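Local structure of SusD superfamily protein (Bacteroides thetaiotaomicron, 3MCX) at residues 69-73 and 74-78; 89-92 and 93-97; 197-200 and 201-205; 459-462 and 463-467. The protein is of unknown function but, as a zinc-binding SusD family protein of the outer membrane, probably helps capture glycans at the cell surface. All coordinates share one frame; numbering follows the deposited sequence. Where two conformers were deposited one is given.

Interaction 1: 69-73 and 74-78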
loop_
_atom_site.group_PDB
_atom_site.type_symbol
_atom_site.label_atom_id
_atom_site.label_comp_id
_atom_site.label_asym_id
_atom_site.label_seq_id
_atom_site.Cartn_x
_atom_site.Cartn_y
_atom_site.Cartn_z
ATOM N N SER A 69 0.572 -15.836 6.788
ATOM C CA SER A 69 1.212 -16.157 8.046
ATOM C C SER A 69 2.742 -15.969 8.074
ATOM O O SER A 69 3.260 -15.559 9.109
ATOM C CB SER A 69 0.762 -17.509 8.629
ATOM O OG SER A 69 1.119 -18.623 7.832
ATOM N N PRO A 70 3.477 -16.295 7.002
ATOM C CA PRO A 70 4.919 -16.072 7.103
ATOM C C PRO A 70 5.311 -14.610 7.252
ATOM O O PRO A 70 6.350 -14.321 7.859
ATOM C CB PRO A 70 5.441 -16.648 5.782
ATOM C CG PRO A 70 4.397 -17.705 5.385
ATOM C CD PRO A 70 3.123 -17.029 5.763
ATOM N N TYR A 71 4.535 -13.689 6.673
ATOM C CA TYR A 71 4.716 -12.261 6.916
ATOM C C TYR A 71 4.345 -11.893 8.362
ATOM O O TYR A 71 5.121 -11.264 9.103
ATOM C CB TYR A 71 3.864 -11.450 5.986
ATOM C CG TYR A 71 4.215 -11.494 4.514
ATOM C CD1 TYR A 71 5.509 -11.560 4.049
ATOM C CD2 TYR A 71 3.222 -11.347 3.578
ATOM C CE1 TYR A 71 5.791 -11.517 2.671
ATOM C CE2 TYR A 71 3.491 -11.304 2.189
ATOM C CZ TYR A 71 4.761 -11.373 1.752
ATOM O OH TYR A 71 4.982 -11.346 0.406
ATOM N N TYR A 72 3.141 -12.259 8.740
ATOM C CA TYR A 72 2.595 -11.943 10.070
ATOM C C TYR A 72 3.487 -12.432 11.194
ATOM O O TYR A 72 3.637 -11.744 12.213
ATOM C CB TYR A 72 1.211 -12.574 10.144
ATOM C CG TYR A 72 0.536 -12.602 11.500
ATOM C CD1 TYR A 72 0.098 -11.436 12.121
ATOM C CD2 TYR A 72 0.314 -13.792 12.137
ATOM C CE1 TYR A 72 -0.540 -11.497 13.348
ATOM C CE2 TYR A 72 -0.347 -13.861 13.347
ATOM C CZ TYR A 72 -0.767 -12.717 13.947
ATOM O OH TYR A 72 -1.434 -12.794 15.157
ATOM N N GLU A 73 4.054 -13.629 11.043
ATOM C CA GLU A 73 4.909 -14.269 12.041
ATOM C C GLU A 73 6.387 -13.855 11.938
ATOM O O GLU A 73 7.203 -14.317 12.729
ATOM C CB GLU A 73 4.809 -15.793 11.896
ATOM C CG GLU A 73 3.400 -16.296 12.194
ATOM C CD GLU A 73 3.148 -17.726 11.762
ATOM O OE1 GLU A 73 4.049 -18.413 11.243
ATOM O OE2 GLU A 73 1.974 -18.171 11.956
ATOM N N TYR A 74 6.735 -13.034 10.941
ATOM C CA TYR A 74 8.138 -12.589 10.776
ATOM C C TYR A 74 9.102 -13.748 10.691
ATOM O O TYR A 74 10.222 -13.720 11.199
ATOM C CB TYR A 74 8.512 -11.593 11.890
ATOM C CG TYR A 74 7.931 -10.201 11.681
ATOM C CD1 TYR A 74 6.604 -9.913 11.962
ATOM C CD2 TYR A 74 8.747 -9.166 11.271
ATOM C CE1 TYR A 74 6.093 -8.648 11.760
ATOM C CE2 TYR A 74 8.254 -7.912 11.091
ATOM C CZ TYR A 74 6.920 -7.636 11.346
ATOM O OH TYR A 74 6.417 -6.363 11.148
ATOM N N ASN A 75 8.696 -14.801 9.989
ATOM C CA ASN A 75 9.542 -15.972 9.831
ATOM C C ASN A 75 9.747 -16.416 8.364
ATOM O O ASN A 75 10.379 -17.437 8.111
ATOM C CB ASN A 75 9.059 -17.134 10.702
ATOM C CG ASN A 75 7.675 -17.597 10.356
ATOM O OD1 ASN A 75 7.197 -17.332 9.260
ATOM N ND2 ASN A 75 7.009 -18.254 11.300
ATOM N N VAL A 76 9.249 -15.621 7.441
ATOM C CA VAL A 76 9.355 -15.928 6.015
ATOM C C VAL A 76 10.819 -16.106 5.581
ATOM O O VAL A 76 11.707 -15.351 5.993
ATOM C CB VAL A 76 8.623 -14.853 5.174
ATOM C CG1 VAL A 76 9.279 -13.451 5.313
ATOM C CG2 VAL A 76 8.531 -15.281 3.721
ATOM N N LEU A 77 11.076 -17.130 4.773
ATOM C CA LEU A 77 12.397 -17.515 4.308
ATOM C C LEU A 77 12.664 -17.049 2.879
ATOM O O LEU A 77 11.757 -16.807 2.085
ATOM C CB LEU A 77 12.539 -19.023 4.339
ATOM C CG LEU A 77 12.289 -19.706 5.679
ATOM C CD1 LEU A 77 12.419 -21.235 5.520
ATOM C CD2 LEU A 77 13.217 -19.181 6.768
ATOM N N ALA A 78 13.948 -16.961 2.534
ATOM C CA ALA A 78 14.372 -16.593 1.182
ATOM C C ALA A 78 13.891 -17.540 0.101
ATOM O O ALA A 78 13.812 -17.124 -1.052
ATOM C CB ALA A 78 15.893 -16.540 1.121
#
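Asn75 and Glu73 lie side by side just past the end of helix 69-72, their polar ends pointing the same way, and the asparagine can be followed atom by atom. Its CB is 3.9 Å from Glu73 O. Because CG stands between the backbone N and the carbonyl carbon (chi1 62°), the amide is folded back against the turn it has just left, with CG 3.7 Å from Glu73 CB. OD1 rests on the proline, 3.4 Å from Pro70 CA. ND2 donates to Glu73 OE1 at 3.0 Å, reaching the anti side of a carboxylate whose plane is turned 87° from that of the amide. Ser445 OG is a second partner of ND2, while Thr61 and Thr441 bond to Glu73 OE2, so both oxygens of this buried carboxylate are held. With an alanine here instead of Asn75, Glu73 OE1 and Ser445 OG would probably lose the amide they share, and the carboxylate would be less firmly fixed.

The backbone beneath is a Schellman motif: Tyr74 has positive phi (55°), Asn75 N donates to Pro70 O at 3.2 Å, and Tyr74 N reaches Tyr71 O at 3.0 Å. Val76 N adds a weak bond to the same Pro70 O, and Val76 CB packs 3.7 Å from Pro70 CB. Beyond the turn, Val76 rests on Asn83 and Ile84 of helix 81-106, Tyr71 bonds through OH to Asn83 O, and Tyr74 OH reaches Arg52 O, just after helix 44-51.

Interaction 2: 89-92 and 93-97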
loop_
_atom_site.group_PDB
_atom_site.type_symbol
_atom_site.label_atom_id
_atom_site.label_comp_id
_atom_site.label_asym_id
_atom_site.label_seq_id
_atom_site.Cartn_x
_atom_site.Cartn_y
_atom_site.Cartn_z
ATOM N N ASN A 89 10.001 -10.944 -8.309
ATOM C CA ASN A 89 10.127 -11.123 -9.743
ATOM C C ASN A 89 9.014 -10.356 -10.466
ATOM O O ASN A 89 9.213 -9.841 -11.555
ATOM C CB ASN A 89 10.064 -12.596 -10.148
ATOM C CG ASN A 89 11.359 -13.347 -9.896
ATOM O OD1 ASN A 89 12.418 -12.746 -9.711
ATOM N ND2 ASN A 89 11.288 -14.660 -9.966
ATOM N N THR A 90 7.825 -10.321 -9.874
ATOM C CA THR A 90 6.687 -9.682 -10.541
ATOM C C THR A 90 6.903 -8.183 -10.631
ATOM O O THR A 90 6.594 -7.574 -11.673
ATOM C CB THR A 90 5.363 -10.043 -9.847
ATOM O OG1 THR A 90 5.258 -11.480 -9.769
ATOM C CG2 THR A 90 4.145 -9.446 -10.576
ATOM N N VAL A 91 7.381 -7.545 -9.547
ATOM C CA VAL A 91 7.620 -6.104 -9.596
ATOM C C VAL A 91 8.757 -5.784 -10.547
ATOM O O VAL A 91 8.678 -4.816 -11.315
ATOM C CB VAL A 91 7.762 -5.478 -8.198
ATOM C CG1 VAL A 91 8.025 -3.981 -8.343
ATOM C CG2 VAL A 91 6.483 -5.705 -7.390
ATOM N N TYR A 92 9.802 -6.610 -10.567
ATOM C CA TYR A 92 10.874 -6.391 -11.544
ATOM C C TYR A 92 10.382 -6.558 -12.987
ATOM O O TYR A 92 10.867 -5.914 -13.894
ATOM C CB TYR A 92 12.116 -7.252 -11.249
ATOM C CG TYR A 92 13.050 -6.564 -10.298
ATOM C CD1 TYR A 92 13.727 -5.438 -10.700
ATOM C CD2 TYR A 92 13.199 -7.007 -8.977
ATOM C CE1 TYR A 92 14.553 -4.770 -9.826
ATOM C CE2 TYR A 92 14.010 -6.347 -8.106
ATOM C CZ TYR A 92 14.688 -5.218 -8.530
ATOM O OH TYR A 92 15.458 -4.524 -7.622
ATOM N N LYS A 93 9.425 -7.462 -13.221
ATOM C CA LYS A 93 8.846 -7.597 -14.557
ATOM C C LYS A 93 8.157 -6.292 -14.962
ATOM O O LYS A 93 8.307 -5.848 -16.098
ATOM C CB LYS A 93 7.856 -8.776 -14.618
ATOM C CG LYS A 93 7.350 -9.104 -16.022
ATOM C CD LYS A 93 6.498 -10.400 -15.911
ATOM C CE LYS A 93 5.808 -10.790 -17.209
ATOM N NZ LYS A 93 4.878 -11.948 -16.894
ATOM N N VAL A 94 7.393 -5.701 -14.039
ATOM C CA VAL A 94 6.767 -4.418 -14.323
ATOM C C VAL A 94 7.851 -3.373 -14.625
ATOM O O VAL A 94 7.721 -2.621 -15.593
ATOM C CB VAL A 94 5.873 -3.939 -13.197
ATOM C CG1 VAL A 94 5.490 -2.450 -13.392
ATOM C CG2 VAL A 94 4.604 -4.824 -13.126
ATOM N N ILE A 95 8.916 -3.316 -13.826
ATOM C CA ILE A 95 9.984 -2.332 -14.065
ATOM C C ILE A 95 10.584 -2.526 -15.462
ATOM O O ILE A 95 10.748 -1.573 -16.235
ATOM C CB ILE A 95 11.057 -2.419 -12.966
ATOM C CG1 ILE A 95 10.490 -1.845 -11.668
ATOM C CG2 ILE A 95 12.344 -1.699 -13.424
ATOM C CD1 ILE A 95 11.340 -2.108 -10.424
ATOM N N ARG A 96 10.859 -3.766 -15.795
ATOM C CA ARG A 96 11.417 -4.067 -17.106
ATOM C C ARG A 96 10.500 -3.615 -18.240
ATOM O O ARG A 96 10.954 -3.056 -19.214
ATOM C CB ARG A 96 11.815 -5.531 -17.192
ATOM C CG ARG A 96 12.965 -5.835 -16.234
ATOM C CD ARG A 96 13.474 -7.257 -16.280
ATOM N NE ARG A 96 12.499 -8.286 -16.607
ATOM C CZ ARG A 96 12.140 -9.203 -15.730
ATOM N NH1 ARG A 96 12.699 -9.161 -14.543
ATOM N NH2 ARG A 96 11.278 -10.112 -16.028
ATOM N N GLN A 97 9.218 -3.856 -18.096
ATOM C CA GLN A 97 8.271 -3.406 -19.104
ATOM C C GLN A 97 8.217 -1.880 -19.207
ATOM O O GLN A 97 8.148 -1.337 -20.301
ATOM C CB GLN A 97 6.887 -3.994 -18.846
ATOM C CG GLN A 97 6.864 -5.519 -19.060
ATOM C CD GLN A 97 5.462 -6.103 -19.086
ATOM O OE1 GLN A 97 4.471 -5.386 -19.027
ATOM N NE2 GLN A 97 5.391 -7.435 -19.188
HETATM O O HOH W 1 11.250 -10.630 -13.225
HETATM O O HOH W 2 13.549 -10.765 -11.670
#
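Arg96 N donates to Tyr92 O at 2.9 Å with an N-H...O angle of 164°, and Ile95 N to Val91 O is equally short. Arg96 CG closes on the same Tyr92 O at 3.1 Å. Arg96 has two conformers; in the one given here, the bend at chi3 (-31°) swings the guanidinium back along the helix, so that one of its faces lies over Lys93 CA, 3.8 Å from the plane. Water 1 donates to Asn89 O at 2.7 Å and water 2 to Asn89 OD1; both approach Arg96 NH1, but water 1 does so too closely to be trusted and water 2 only weakly.

The backbone bonds of Ile95 N and Arg96 N follow the i to i+4 pattern of helix 81-106, part of the largely helical scaffold of this SusD relative. Its less exposed side carries the packing. Ile95 CG1 lies beside the backbone N (chi1 -72°) and runs back toward the previous turn, placing CD1 at 4.1 Å from Tyr92 CD1 and 4.3 Å from Val91 CG1. Tyr92 OH bonds to Pro155 O. Farther out, Val91 meets Leu136 of helix 115-140, and Val94 touches both that helix and helix 21-36.

Interaction 3: 197-200 and 201-205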
loop_
_atom_site.group_PDB
_atom_site.type_symbol
_atom_site.label_atom_id
_atom_site.label_comp_id
_atom_site.label_asym_id
_atom_site.label_seq_id
_atom_site.Cartn_x
_atom_site.Cartn_y
_atom_site.Cartn_z
ATOM N N GLY A 197 -8.540 4.461 -13.499
ATOM C CA GLY A 197 -7.810 3.269 -13.891
ATOM C C GLY A 197 -6.347 3.508 -14.142
ATOM O O GLY A 197 -5.608 2.553 -14.338
ATOM N N TYR A 198 -5.945 4.784 -14.151
ATOM C CA TYR A 198 -4.622 5.223 -14.621
ATOM C C TYR A 198 -4.082 6.333 -13.740
ATOM O O TYR A 198 -4.821 6.939 -12.978
ATOM C CB TYR A 198 -4.730 5.784 -16.027
ATOM C CG TYR A 198 -5.358 4.848 -17.002
ATOM C CD1 TYR A 198 -4.708 3.692 -17.377
ATOM C CD2 TYR A 198 -6.604 5.109 -17.547
ATOM C CE1 TYR A 198 -5.255 2.825 -18.291
ATOM C CE2 TYR A 198 -7.170 4.236 -18.456
ATOM C CZ TYR A 198 -6.487 3.097 -18.821
ATOM O OH TYR A 198 -7.029 2.217 -19.719
ATOM N N ILE A 199 -2.785 6.620 -13.865
ATOM C CA ILE A 199 -2.118 7.632 -13.063
ATOM C C ILE A 199 -2.199 9.005 -13.698
ATOM O O ILE A 199 -1.819 9.169 -14.858
ATOM C CB ILE A 199 -0.629 7.263 -12.874
ATOM C CG1 ILE A 199 -0.537 5.988 -12.047
ATOM C CG2 ILE A 199 0.134 8.402 -12.210
ATOM C CD1 ILE A 199 0.821 5.288 -12.148
ATOM N N ASN A 200 -2.718 9.989 -12.949
ATOM C CA ASN A 200 -2.694 11.390 -13.341
ATOM C C ASN A 200 -1.806 12.215 -12.393
ATOM O O ASN A 200 -1.159 11.661 -11.497
ATOM C CB ASN A 200 -4.118 11.950 -13.449
ATOM C CG ASN A 200 -4.801 12.143 -12.093
ATOM O OD1 ASN A 200 -4.217 11.854 -11.041
ATOM N ND2 ASN A 200 -6.059 12.618 -12.127
ATOM N N TYR A 201 -1.775 13.532 -12.612
ATOM C CA TYR A 201 -0.919 14.426 -11.836
ATOM C C TYR A 201 -1.225 14.313 -10.336
ATOM O O TYR A 201 -0.302 14.288 -9.512
ATOM C CB TYR A 201 -1.082 15.878 -12.348
ATOM C CG TYR A 201 -0.362 16.908 -11.521
ATOM C CD1 TYR A 201 -0.972 17.510 -10.432
ATOM C CD2 TYR A 201 0.953 17.272 -11.830
ATOM C CE1 TYR A 201 -0.288 18.466 -9.678
ATOM C CE2 TYR A 201 1.628 18.223 -11.095
ATOM C CZ TYR A 201 1.009 18.804 -10.027
ATOM O OH TYR A 201 1.707 19.726 -9.312
ATOM N N TRP A 202 -2.515 14.290 -10.014
ATOM C CA TRP A 202 -2.971 14.264 -8.617
ATOM C C TRP A 202 -2.534 12.982 -7.926
ATOM O O TRP A 202 -2.064 13.033 -6.783
ATOM C CB TRP A 202 -4.493 14.510 -8.541
ATOM C CG TRP A 202 -4.838 15.717 -9.331
ATOM C CD1 TRP A 202 -5.483 15.758 -10.534
ATOM C CD2 TRP A 202 -4.425 17.058 -9.051
ATOM N NE1 TRP A 202 -5.540 17.035 -10.986
ATOM C CE2 TRP A 202 -4.872 17.859 -10.116
ATOM C CE3 TRP A 202 -3.723 17.663 -8.002
ATOM C CZ2 TRP A 202 -4.653 19.242 -10.167
ATOM C CZ3 TRP A 202 -3.515 19.024 -8.041
ATOM C CH2 TRP A 202 -3.959 19.802 -9.129
ATOM N N ALA A 203 -2.668 11.847 -8.609
ATOM C CA ALA A 203 -2.206 10.571 -8.083
ATOM C C ALA A 203 -0.695 10.602 -7.824
ATOM O O ALA A 203 -0.204 10.096 -6.816
ATOM C CB ALA A 203 -2.523 9.438 -9.066
ATOM N N ALA A 204 0.048 11.125 -8.787
ATOM C CA ALA A 204 1.496 11.174 -8.658
ATOM C C ALA A 204 1.971 12.066 -7.494
ATOM O O ALA A 204 2.873 11.689 -6.749
ATOM C CB ALA A 204 2.169 11.601 -9.998
ATOM N N GLN A 205 1.352 13.221 -7.311
ATOM C CA GLN A 205 1.696 14.057 -6.164
ATOM C C GLN A 205 1.281 13.373 -4.864
ATOM O O GLN A 205 2.017 13.459 -3.886
ATOM C CB GLN A 205 1.051 15.448 -6.279
ATOM C CG GLN A 205 1.779 16.413 -7.187
ATOM C CD GLN A 205 3.056 16.951 -6.528
ATOM O OE1 GLN A 205 4.008 16.212 -6.312
ATOM N NE2 GLN A 205 3.053 18.224 -6.183
#
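The N-cap of helix 201-214 is Asn200, whose side chain accepts from the backbone of Ala203 in the first turn. A chi1 of 72° tucks the side chain back over its own backbone, bringing OD1 to the helix start. There Ala203 N reaches it at 2.9 Å, with an N-H...O angle of 169° and an approach nearly along the C=O axis. Asn200 O receives the next amide, Ala204 N, at 3.0 Å. One residue thus serves two neighbouring N-H groups, one through its side chain and one through its backbone.

The other end of the amide faces Trp202: ND2 is 3.6 Å from CD1, at the edge of an indole turned 82° from the amide plane. Tyr201 CD1 lies 3.6 Å above the face of that indole, offset toward its rim, while Trp202 NE1 bonds to Gln192 O. On the apolar side, Ile199 CG2 meets Ala203 CB at 4.2 Å and Ala204 CB at 4.4 Å, and the isoleucine side chain also packs on Phe258 of strand 256-260 and Val127 of helix 115-140.

Glu193 O and Tyr236 OH both bond to Asn200 ND2. A leucine at Asn200 would probably leave Ala203 N without its cap and these two oxygens without this partner. With an acceptor demanded on one side and a donor on the other, the amide has a defined orientation; its oxygen satisfies a buried N-H at the positive end of the helix dipole and probably offsets part of that charge.

Interaction 4: 459-462 and 463-467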
loop_
_atom_site.group_PDB
_atom_site.type_symbol
_atom_site.label_atom_id
_atom_site.label_comp_id
_atom_site.label_asym_id
_atom_site.label_seq_id
_atom_site.Cartn_x
_atom_site.Cartn_y
_atom_site.Cartn_z
ATOM N N LEU A 459 12.628 -7.985 4.370
ATOM C CA LEU A 459 12.381 -9.345 3.882
ATOM C C LEU A 459 13.633 -9.917 3.280
ATOM O O LEU A 459 14.465 -9.191 2.745
ATOM C CB LEU A 459 11.264 -9.351 2.842
ATOM C CG LEU A 459 9.867 -9.002 3.352
ATOM C CD1 LEU A 459 8.900 -9.023 2.196
ATOM C CD2 LEU A 459 9.414 -9.991 4.408
ATOM N N PRO A 460 13.793 -11.240 3.321
ATOM C CA PRO A 460 14.936 -11.815 2.649
ATOM C C PRO A 460 14.870 -11.635 1.136
ATOM O O PRO A 460 13.815 -11.771 0.556
ATOM C CB PRO A 460 14.882 -13.304 3.019
ATOM C CG PRO A 460 13.451 -13.520 3.281
ATOM C CD PRO A 460 12.871 -12.264 3.833
ATOM N N ILE A 461 16.014 -11.335 0.557
ATOM C CA ILE A 461 16.188 -11.325 -0.878
ATOM C C ILE A 461 15.937 -12.781 -1.345
ATOM O O ILE A 461 16.367 -13.710 -0.701
ATOM C CB ILE A 461 17.620 -10.907 -1.232
ATOM C CG1 ILE A 461 17.985 -9.506 -0.657
ATOM C CG2 ILE A 461 17.894 -10.976 -2.780
ATOM C CD1 ILE A 461 17.083 -8.377 -1.063
ATOM N N PRO A 462 15.248 -12.972 -2.479
ATOM C CA PRO A 462 14.978 -14.340 -2.921
ATOM C C PRO A 462 16.246 -15.151 -3.045
ATOM O O PRO A 462 17.269 -14.689 -3.575
ATOM C CB PRO A 462 14.312 -14.148 -4.299
ATOM C CG PRO A 462 13.751 -12.794 -4.290
ATOM C CD PRO A 462 14.572 -11.963 -3.313
ATOM N N GLN A 463 16.186 -16.417 -2.629
ATOM C CA GLN A 463 17.320 -17.282 -2.733
ATOM C C GLN A 463 17.768 -17.470 -4.184
ATOM O O GLN A 463 18.942 -17.663 -4.445
ATOM C CB GLN A 463 17.065 -18.683 -2.117
ATOM C CG GLN A 463 18.270 -19.524 -1.944
ATOM C CD GLN A 463 19.274 -18.938 -0.985
ATOM O OE1 GLN A 463 18.866 -18.325 0.015
ATOM N NE2 GLN A 463 20.565 -19.144 -1.240
ATOM N N SER A 464 16.807 -17.378 -5.105
ATOM C CA SER A 464 17.115 -17.458 -6.543
ATOM C C SER A 464 18.157 -16.399 -6.910
ATOM O O SER A 464 19.096 -16.683 -7.653
ATOM C CB SER A 464 15.837 -17.237 -7.350
ATOM O OG SER A 464 15.112 -16.121 -6.938
ATOM N N GLU A 465 17.986 -15.187 -6.387
ATOM C CA GLU A 465 18.990 -14.128 -6.626
ATOM C C GLU A 465 20.322 -14.386 -5.986
ATOM O O GLU A 465 21.379 -14.154 -6.575
ATOM C CB GLU A 465 18.453 -12.764 -6.161
ATOM C CG GLU A 465 17.267 -12.284 -6.913
ATOM C CD GLU A 465 17.569 -11.819 -8.341
ATOM O OE1 GLU A 465 18.716 -11.514 -8.733
ATOM O OE2 GLU A 465 16.599 -11.836 -9.087
ATOM N N ILE A 466 20.294 -14.836 -4.733
ATOM C CA ILE A 466 21.520 -15.143 -4.019
ATOM C C ILE A 466 22.325 -16.235 -4.705
ATOM O O ILE A 466 23.544 -16.125 -4.878
ATOM C CB ILE A 466 21.205 -15.571 -2.547
ATOM C CG1 ILE A 466 20.408 -14.493 -1.804
ATOM C CG2 ILE A 466 22.491 -15.951 -1.812
ATOM C CD1 ILE A 466 21.087 -13.099 -1.731
ATOM N N ASP A 467 21.636 -17.282 -5.132
ATOM C CA ASP A 467 22.279 -18.412 -5.798
ATOM C C ASP A 467 22.916 -17.994 -7.136
ATOM O O ASP A 467 24.046 -18.438 -7.449
ATOM C CB ASP A 467 21.283 -19.579 -5.984
ATOM C CG ASP A 467 21.000 -20.370 -4.678
ATOM O OD1 ASP A 467 21.809 -20.272 -3.745
ATOM O OD2 ASP A 467 19.992 -21.107 -4.637
#
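Pro462 O is gripped by two backbone amides of the turn that follows it. Ile466 N donates at 3.2 Å, in the carbonyl plane and with an N-H...O angle of 163°; Glu465 N is nearer, at 2.9 Å, but strongly bent and therefore weak. Apolar carbons gather around the same oxygen, with Glu465 CB at 3.4 Å and Ile466 CG1 at 3.6 Å. Within the helix itself, one turn apart, Gln463 NE2 donates to Asp467 OD1 at 3.0 Å, lying above the carboxylate plane while keeping the acceptor close to its own amide plane.

Pro462 occupies the N-cap position of helix 463-468, and having no polar side chain it offers the first turn only its carbonyl. What frames this helix start is a hydrophobic staple, the contact between the residue before the N-cap and the fourth helical residue. Ile461 CG2 meets Ile466 CD1 at 4.0 Å, the two side chains crossing at about a right angle. The same methyl also touches Glu465 CB at 3.9 Å.

From there Glu465 turns away from the staple. Its chain bends at chi2 (-72°), carrying the carboxylate to Trp88 of helix 81-106, where OE2 accepts from NE1; a glycerol, probably from the crystallisation liquor, bonds to the same oxygen. Trp88 also receives the side chains of Ile461 and Pro462, and the proline rests in addition on Ile84 of that helix. Pro462 CB also lies 3.4 Å from Ser464 OG.

In chain order the four contacts run as numbered: the end of one helix, the middle of another and two helix starts. Interactions 1 and 4, though nearly 400 residues apart in sequence, touch: their centres are 14 Å apart, Ala78 O probably accepts from Gln463 N at 2.9 Å, and Val76 packs on Leu459. Helix 81-106 carries interaction 2, about 16 Å from interaction 4 between centres, while its Ile84 meets side chains of interactions 1 and 4. Interaction 3 stands apart, about 20 Å from interaction 2, yet side chains of interactions 2, 3 and 4 all pack on helix 115-140. These two long helices thus tie together parts of the chain distant in sequence.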